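Local atomic coordinates of class D beta-lactamase (Fusobacterium nucleatum subsp. polymorphum, PDB entry 4IED), a protein that probably hydrolyses the amide bond of beta-lactam antibiotics to give substituted beta-amino acids, as a class D (OXA-type) serine beta-lactamase. Residues Y44-A49 with S153-V158; Y132-I137 with P149-A154. All blocks are in the same frame, centred on the assembly; numbering follows the deposited sequence.

Interaction 1: Y44-A49 with S153-V158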
ATOM      1  N   TYR A  44      12.506   9.789   8.153  1.00  8.71           N
ATOM      2  CA  TYR A  44      13.698  10.187   7.378  1.00  9.12           C
ATOM      3  C   TYR A  44      13.151  10.964   6.185  1.00  8.62           C
ATOM      4  O   TYR A  44      12.253  10.477   5.502  1.00  8.11           O
ATOM      5  CB  TYR A  44      14.461   8.982   6.932  1.00  9.43           C
ATOM      6  CG  TYR A  44      15.622   9.377   6.043  1.00 10.12           C
ATOM      7  CD1 TYR A  44      16.731  10.022   6.560  1.00 11.39           C
ATOM      8  CD2 TYR A  44      15.543   9.248   4.667  1.00 10.25           C
ATOM      9  CE1 TYR A  44      17.792  10.374   5.718  1.00 12.15           C
ATOM     10  CE2 TYR A  44      16.572   9.606   3.841  1.00 11.06           C
ATOM     11  CZ  TYR A  44      17.691  10.146   4.375  1.00 12.21           C
ATOM     12  OH  TYR A  44      18.762  10.526   3.583  1.00 13.51           O
ATOM     13  N   ASN A  45      13.713  12.151   5.963  1.00  8.96           N
ATOM     14  CA  ASN A  45      13.380  13.044   4.844  1.00  8.86           C
ATOM     15  C   ASN A  45      11.975  13.589   4.933  1.00  8.83           C
ATOM     16  O   ASN A  45      11.102  13.141   4.229  1.00  8.18           O
ATOM     17  CB  ASN A  45      13.660  12.340   3.543  1.00  8.67           C
ATOM     18  CG  ASN A  45      13.739  13.281   2.378  1.00  8.93           C
ATOM     19  OD1 ASN A  45      13.299  14.459   2.478  1.00  9.54           O
ATOM     20  ND2 ASN A  45      14.246  12.816   1.274  1.00  8.99           N
ATOM     21  N   LEU A  46      11.790  14.520   5.861  1.00  9.67           N
ATOM     22  CA  LEU A  46      10.464  15.130   6.081  1.00 10.19           C
ATOM     23  C   LEU A  46       9.757  15.762   4.898  1.00 10.17           C
ATOM     24  O   LEU A  46       8.579  15.541   4.647  1.00  9.43           O
ATOM     25  CB  LEU A  46      10.524  16.164   7.226  1.00 11.26           C
ATOM     26  CG  LEU A  46       9.118  16.600   7.771  1.00 11.89           C
ATOM     27  CD1 LEU A  46       8.324  15.442   8.274  1.00 11.73           C
ATOM     28  CD2 LEU A  46       9.244  17.628   8.864  1.00 12.66           C
ATOM     29  N   ASP A  47      10.501  16.467   4.102  1.00 10.76           N
ATOM     30  CA  ASP A  47       9.913  17.116   2.945  1.00 11.13           C
ATOM     31  C   ASP A  47       9.441  16.093   1.940  1.00  9.92           C
ATOM     32  O   ASP A  47       8.284  16.191   1.421  1.00  9.23           O
ATOM     33  CB  ASP A  47      10.890  18.058   2.260  1.00 13.26           C
ATOM     34  CG  ASP A  47      11.064  19.381   2.996  1.00 15.82           C
ATOM     35  OD1 ASP A  47      10.340  19.675   3.997  1.00 18.27           O
ATOM     36  OD2 ASP A  47      11.995  20.092   2.579  1.00 20.14           O
ATOM     37  N   ARG A  48      10.255  15.036   1.726  1.00  8.86           N
ATOM     38  CA  ARG A  48       9.706  13.992   0.841  1.00  8.01           C
ATOM     39  C   ARG A  48       8.599  13.169   1.522  1.00  7.39           C
ATOM     40  O   ARG A  48       7.733  12.691   0.822  1.00  7.11           O
ATOM     41  CB  ARG A  48      10.866  13.119   0.350  1.00  8.02           C
ATOM     42  CG  ARG A  48      10.425  12.058  -0.624  1.00  7.69           C
ATOM     43  CD  ARG A  48      11.599  11.349  -1.223  1.00  7.80           C
ATOM     44  NE  ARG A  48      11.151  10.196  -2.021  1.00  7.61           N
ATOM     45  CZ  ARG A  48      11.737   9.755  -3.146  1.00  7.83           C
ATOM     46  NH1 ARG A  48      12.780  10.321  -3.687  1.00  8.59           N
ATOM     47  NH2 ARG A  48      11.214   8.656  -3.684  1.00  7.77           N
ATOM     48  N   ALA A  49       8.616  13.030   2.820  1.00  7.40           N
ATOM     49  CA  ALA A  49       7.503  12.339   3.516  1.00  7.07           C
ATOM     50  C   ALA A  49       6.196  13.008   3.247  1.00  7.07           C
ATOM     51  O   ALA A  49       5.202  12.338   3.156  1.00  6.77           O
ATOM     52  CB  ALA A  49       7.754  12.292   4.987  1.00  7.22           C
ATOM     53  N   SER A 153       1.102  11.007  -0.376  1.00  5.30           N
ATOM     54  CA  SER A 153       2.377  11.037   0.297  1.00  5.51           C
ATOM     55  C   SER A 153       2.565   9.910   1.290  1.00  5.41           C
ATOM     56  O   SER A 153       1.614   9.276   1.676  1.00  5.21           O
ATOM     57  CB  SER A 153       2.599  12.395   0.972  1.00  5.88           C
ATOM     58  OG  SER A 153       1.743  12.467   2.131  1.00  5.89           O
ATOM     59  N   ALA A 154       3.822   9.679   1.686  1.00  5.63           N
ATOM     60  CA  ALA A 154       4.101   8.648   2.705  1.00  5.64           C
ATOM     61  C   ALA A 154       3.317   9.006   3.975  1.00  5.71           C
ATOM     62  O   ALA A 154       2.780   8.133   4.601  1.00  5.61           O
ATOM     63  CB  ALA A 154       5.633   8.507   2.953  1.00  5.99           C
ATOM     64  N   MET A 155       3.309  10.283   4.348  1.00  5.97           N
ATOM     65  CA  MET A 155       2.623  10.703   5.588  1.00  6.50           C
ATOM     66  C   MET A 155       1.114  10.409   5.450  1.00  6.00           C
ATOM     67  O   MET A 155       0.478   9.938   6.417  1.00  6.20           O
ATOM     68  CB  MET A 155       2.818  12.211   5.871  1.00  7.51           C
ATOM     69  CG  MET A 155       2.499  12.598   7.270  1.00  8.84           C
ATOM     70  SD  MET A 155       3.753  12.063   8.428  1.00 11.31           S
ATOM     71  CE  MET A 155       5.100  13.017   8.084  1.00 11.85           C
ATOM     72  N   GLU A 156       0.504  10.656   4.314  1.00  5.68           N
ATOM     73  CA  GLU A 156      -0.877  10.426   4.078  1.00  5.47           C
ATOM     74  C   GLU A 156      -1.158   8.957   4.133  1.00  5.21           C
ATOM     75  O   GLU A 156      -2.220   8.562   4.669  1.00  5.20           O
ATOM     76  CB  GLU A 156      -1.236  11.057   2.686  1.00  5.47           C
ATOM     77  CG  GLU A 156      -1.469  12.553   2.754  1.00  6.23           C
ATOM     78  CD  GLU A 156      -1.600  13.198   1.433  1.00  6.52           C
ATOM     79  OE1 GLU A 156      -1.243  12.711   0.357  1.00  6.26           O
ATOM     80  OE2 GLU A 156      -2.076  14.408   1.510  1.00  9.05           O
ATOM     81  N   GLN A 157      -0.317   8.121   3.542  1.00  5.07           N
ATOM     82  CA  GLN A 157      -0.514   6.652   3.580  1.00  4.90           C
ATOM     83  C   GLN A 157      -0.524   6.212   5.054  1.00  5.09           C
ATOM     84  O   GLN A 157      -1.405   5.415   5.460  1.00  5.05           O
ATOM     85  CB  GLN A 157       0.574   5.928   2.861  1.00  4.85           C
ATOM     86  CG  GLN A 157       0.626   6.167   1.348  1.00  4.72           C
ATOM     87  CD  GLN A 157       0.262   4.993   0.506  1.00  4.56           C
ATOM     88  OE1 GLN A 157       0.843   4.812  -0.675  1.00  4.56           O
ATOM     89  NE2 GLN A 157      -0.613   4.190   0.931  1.00  4.48           N
ATOM     90  N   VAL A 158       0.421   6.643   5.865  1.00  5.36           N
ATOM     91  CA  VAL A 158       0.520   6.247   7.273  1.00  5.64           C
ATOM     92  C   VAL A 158      -0.743   6.620   8.010  1.00  5.81           C
ATOM     93  O   VAL A 158      -1.231   5.847   8.839  1.00  5.85           O
ATOM     94  CB  VAL A 158       1.801   6.852   7.880  1.00  6.00           C
ATOM     95  CG1 VAL A 158       1.762   6.670   9.418  1.00  6.38           C
ATOM     96  CG2 VAL A 158       3.016   6.173   7.308  1.00  6.05           C
TER
HETATM   97  O   HOH W   1       6.057  10.595   0.107  1.00  4.69           O

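Interaction 2: Y132-I137 with P149-A154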
ATOM      1  N   TYR A 132      -8.293  10.407   0.136  1.00  5.32           N
ATOM      2  CA  TYR A 132      -7.081   9.690  -0.321  1.00  5.02           C
ATOM      3  C   TYR A 132      -6.217  10.578  -1.203  1.00  5.07           C
ATOM      4  O   TYR A 132      -6.532  10.845  -2.383  1.00  5.13           O
ATOM      5  CB  TYR A 132      -7.466   8.409  -1.106  1.00  4.83           C
ATOM      6  CG  TYR A 132      -6.286   7.524  -1.451  1.00  4.60           C
ATOM      7  CD1 TYR A 132      -5.506   7.778  -2.526  1.00  4.57           C
ATOM      8  CD2 TYR A 132      -5.979   6.372  -0.680  1.00  4.48           C
ATOM      9  CE1 TYR A 132      -4.412   6.970  -2.788  1.00  4.44           C
ATOM     10  CE2 TYR A 132      -4.906   5.583  -0.969  1.00  4.36           C
ATOM     11  CZ  TYR A 132      -4.095   5.865  -2.032  1.00  4.34           C
ATOM     12  OH  TYR A 132      -3.069   5.033  -2.362  1.00  4.29           O
ATOM     13  N   GLY A 133      -5.070  11.019  -0.678  1.00  5.10           N
ATOM     14  CA  GLY A 133      -4.170  11.805  -1.465  1.00  5.20           C
ATOM     15  C   GLY A 133      -4.839  12.976  -2.140  1.00  5.50           C
ATOM     16  O   GLY A 133      -5.662  13.666  -1.540  1.00  5.73           O
ATOM     17  N   ASN A 134      -4.464  13.263  -3.372  1.00  5.56           N
ATOM     18  CA  ASN A 134      -5.120  14.328  -4.113  1.00  5.90           C
ATOM     19  C   ASN A 134      -6.493  14.012  -4.704  1.00  5.95           C
ATOM     20  O   ASN A 134      -7.170  14.876  -5.290  1.00  6.30           O
ATOM     21  CB  ASN A 134      -4.177  14.919  -5.190  1.00  6.09           C
ATOM     22  CG  ASN A 134      -3.861  13.940  -6.311  1.00  5.89           C
ATOM     23  OD1 ASN A 134      -4.500  12.850  -6.417  1.00  5.64           O
ATOM     24  ND2 ASN A 134      -2.884  14.335  -7.191  1.00  6.08           N
ATOM     25  N   LYS A 135      -6.881  12.742  -4.588  1.00  5.64           N
ATOM     26  CA  LYS A 135      -8.250  12.326  -4.999  1.00  5.73           C
ATOM     27  C   LYS A 135      -8.481  12.518  -6.533  1.00  5.93           C
ATOM     28  O   LYS A 135      -9.617  12.589  -6.996  1.00  6.23           O
ATOM     29  CB  LYS A 135      -9.360  13.004  -4.211  1.00  6.03           C
ATOM     30  CG  LYS A 135      -9.285  12.842  -2.700  1.00  5.94           C
ATOM     31  CD  LYS A 135     -10.023  13.887  -1.914  1.00  6.36           C
ATOM     32  CE  LYS A 135      -9.281  15.213  -1.742  1.00  6.63           C
ATOM     33  NZ  LYS A 135      -8.048  15.147  -0.952  1.00  6.44           N
ATOM     34  N   GLU A 136      -7.457  12.496  -7.344  1.00  5.88           N
ATOM     35  CA  GLU A 136      -7.634  12.753  -8.773  1.00  6.16           C
ATOM     36  C   GLU A 136      -7.703  11.411  -9.533  1.00  6.02           C
ATOM     37  O   GLU A 136      -6.767  10.588  -9.428  1.00  5.71           O
ATOM     38  CB  GLU A 136      -6.460  13.547  -9.278  1.00  6.32           C
ATOM     39  CG  GLU A 136      -6.394  14.916  -8.608  1.00  6.59           C
ATOM     40  CD  GLU A 136      -7.573  15.784  -8.985  1.00  7.04           C
ATOM     41  OE1 GLU A 136      -7.854  15.955 -10.182  1.00  7.45           O
ATOM     42  OE2 GLU A 136      -8.135  16.400  -8.078  1.00  7.19           O
ATOM     43  N   ILE A 137      -8.730  11.283 -10.328  1.00  6.64           N
ATOM     44  CA  ILE A 137      -8.941  10.149 -11.187  1.00  7.54           C
ATOM     45  C   ILE A 137      -8.624  10.492 -12.651  1.00  7.87           C
ATOM     46  O   ILE A 137      -8.420   9.579 -13.475  1.00  8.56           O
ATOM     47  CB  ILE A 137     -10.326   9.482 -11.013  1.00  8.53           C
ATOM     48  CG1 ILE A 137     -10.395   8.924  -9.581  1.00  8.94           C
ATOM     49  CG2 ILE A 137     -10.608   8.486 -12.147  1.00  9.43           C
ATOM     50  CD1 ILE A 137     -11.849   8.580  -9.340  1.00 10.08           C
ATOM     51  N   PRO A 149      -3.424  10.631 -12.677  1.00  6.25           N
ATOM     52  CA  PRO A 149      -3.064  11.773 -11.885  1.00  6.28           C
ATOM     53  C   PRO A 149      -3.122  11.588 -10.396  1.00  5.92           C
ATOM     54  O   PRO A 149      -2.682  12.505  -9.646  1.00  5.98           O
ATOM     55  CB  PRO A 149      -4.067  12.793 -12.307  1.00  6.61           C
ATOM     56  CG  PRO A 149      -5.288  12.003 -12.616  1.00  6.56           C
ATOM     57  CD  PRO A 149      -4.784  10.738 -13.246  1.00  6.45           C
ATOM     58  N   LEU A 150      -3.544  10.414  -9.899  1.00  5.61           N
ATOM     59  CA  LEU A 150      -3.619  10.260  -8.421  1.00  5.33           C
ATOM     60  C   LEU A 150      -2.229  10.264  -7.822  1.00  5.26           C
ATOM     61  O   LEU A 150      -1.268   9.643  -8.308  1.00  5.27           O
ATOM     62  CB  LEU A 150      -4.277   8.927  -8.120  1.00  5.09           C
ATOM     63  CG  LEU A 150      -4.579   8.594  -6.605  1.00  4.86           C
ATOM     64  CD1 LEU A 150      -5.470   9.664  -6.030  1.00  5.00           C
ATOM     65  CD2 LEU A 150      -5.249   7.242  -6.506  1.00  4.72           C
ATOM     66  N   LYS A 151      -2.102  10.967  -6.701  1.00  5.26           N
ATOM     67  CA  LYS A 151      -0.827  11.003  -5.946  1.00  5.34           C
ATOM     68  C   LYS A 151      -1.197  11.062  -4.444  1.00  5.13           C
ATOM     69  O   LYS A 151      -2.249  11.596  -4.036  1.00  5.22           O
ATOM     70  CB  LYS A 151      -0.010  12.238  -6.274  1.00  6.09           C
ATOM     71  CG  LYS A 151       0.507  12.351  -7.713  1.00  7.00           C
ATOM     72  CD  LYS A 151       1.263  13.647  -7.847  1.00  8.38           C
ATOM     73  CE  LYS A 151       1.828  13.734  -9.238  1.00 10.12           C
ATOM     74  NZ  LYS A 151       2.523  15.026  -9.371  1.00 12.81           N
ATOM     75  N   ILE A 152      -0.327  10.463  -3.631  1.00  5.04           N
ATOM     76  CA  ILE A 152      -0.399  10.384  -2.181  1.00  5.00           C
ATOM     77  C   ILE A 152       0.950  10.376  -1.556  1.00  5.13           C
ATOM     78  O   ILE A 152       1.914   9.877  -2.167  1.00  5.16           O
ATOM     79  CB  ILE A 152      -1.280   9.172  -1.737  1.00  4.75           C
ATOM     80  CG1 ILE A 152      -1.626   9.244  -0.265  1.00  4.79           C
ATOM     81  CG2 ILE A 152      -0.596   7.882  -2.099  1.00  4.62           C
ATOM     82  CD1 ILE A 152      -2.673   8.200   0.249  1.00  4.64           C
ATOM     83  N   SER A 153       1.102  11.007  -0.376  1.00  5.30           N
ATOM     84  CA  SER A 153       2.377  11.037   0.297  1.00  5.51           C
ATOM     85  C   SER A 153       2.565   9.910   1.290  1.00  5.41           C
ATOM     86  O   SER A 153       1.614   9.276   1.676  1.00  5.21           O
ATOM     87  CB  SER A 153       2.599  12.395   0.972  1.00  5.88           C
ATOM     88  OG  SER A 153       1.743  12.467   2.131  1.00  5.89           O
ATOM     89  N   ALA A 154       3.822   9.679   1.686  1.00  5.63           N
ATOM     90  CA  ALA A 154       4.101   8.648   2.705  1.00  5.64           C
ATOM     91  C   ALA A 154       3.317   9.006   3.975  1.00  5.71           C
ATOM     92  O   ALA A 154       2.780   8.133   4.601  1.00  5.61           O
ATOM     93  CB  ALA A 154       5.633   8.507   2.953  1.00  5.99           C
TER

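Interaction 1: Y44-A49 with S153-V158
The carbonyl of Ala49 reaches the first turn of helix 154-165 and accepts a hydrogen bond from Met155, N to O 3.0 Å at 160°. Met155 N lies tilted from the carbonyl plane, and Ser153 CB packs against the same oxygen at 3.4 Å. A water alongside donates to Arg48 O and accepts from Ala154 N, so Met155 N is met by Ala49 O directly and Ala154 N by Arg48 O through the water. Beside Ala49 O, Met155 has CG anti to its backbone N (chi1 -163°) and then bends at chi2 and chi3, which brings CE back to Leu46 CD1 (4.0 Å) and Ala49 CB (4.1 Å). In the class D beta-lactamase fold this ties the short helix that follows edge strand 40-44 to the start of helix 154-165, whose Ala154 also packs on strand 221-229. The helix start is fixed by a capping box: Glu156 N donates to Ser153 OG (3.1 Å) and Ser153 N to Glu156 OE1 (3.0 Å), while Glu156 OE2 forms a salt bridge with Arg52. Helix 46-49 has its own N-cap, Asn45 OD1 accepting from Arg48 N (3.2 Å), and Asp229 and Asn227 hold the Arg48 guanidinium.

Interaction 2: Y132-I137 with P149-A154
Asn134 binds the backbone of 149-154 through three hydrogen bonds. Its N donates to Lys151 O at 2.9 Å, while its side-chain amide spans Leu150: ND2 donates to Pro149 O (3.1 Å), which lies close to the amide plane, and OD1 accepts from Lys151 N (3.1 Å). The same OD1 takes a second bond from Glu136 N (3.1 Å), forming an Asx turn. The two donors approach from opposite faces of the amide plane, and together with the ND2 bond they fix the rotation of the group. With chi1 at 67°, CG sits between the backbone N and the carbonyl carbon, folded back toward Lys151. Tyr132, Gly133 and Asn134, the Tyr-Gly-Asn motif of class D enzymes, lie in the type II' turn Tyr132-Lys135; Gly133, at its second position with positive phi, brings its CA to 3.2 Å from Lys151 O in a CA-H...O contact. Lys135 NZ folds over the turn to Gly133 O and is also hydrogen-bonded to Asn131 OD1.

Packing flanks this polar centre. Ile152 CD1 stands over the middle of one face of the Tyr132 ring, 3.6 Å from its centroid, in a CH-pi contact, and Leu150 CD2 approaches Tyr132 CE1 obliquely at 3.8 Å. At the other end Pro149, preceded by a cis peptide, lies against Glu136 CB. Asn134 and Glu136 have been seen as magnesium ligands in this protein, although this chain binds none in the model. Tyr132 and Ile152 rest on Leu160 of helix 154-165, Phe59 meets the Tyr132 ring edge-to-face, and Ile137 packs on helix 108-130.

In the fold
From the N terminus, the chain passes through strands 29-35 and 40-44 into helix 46-49, the first side of interaction 1. It then runs through the helical region, including helix 108-130, before reaching 132-137. Interaction 2 closes the short loop 138-148, and that loop lies within the much longer run between the segments of interaction 1, which ends when the chain returns at 153-158. Both contacts end on the same piece of chain, sharing Ser153 and Ala154, and they touch where Glu156 approaches Gly133. The extended run 149-153 and the helix 154-165 it leads into thereby connect the sheet edge with the end of helix 108-130.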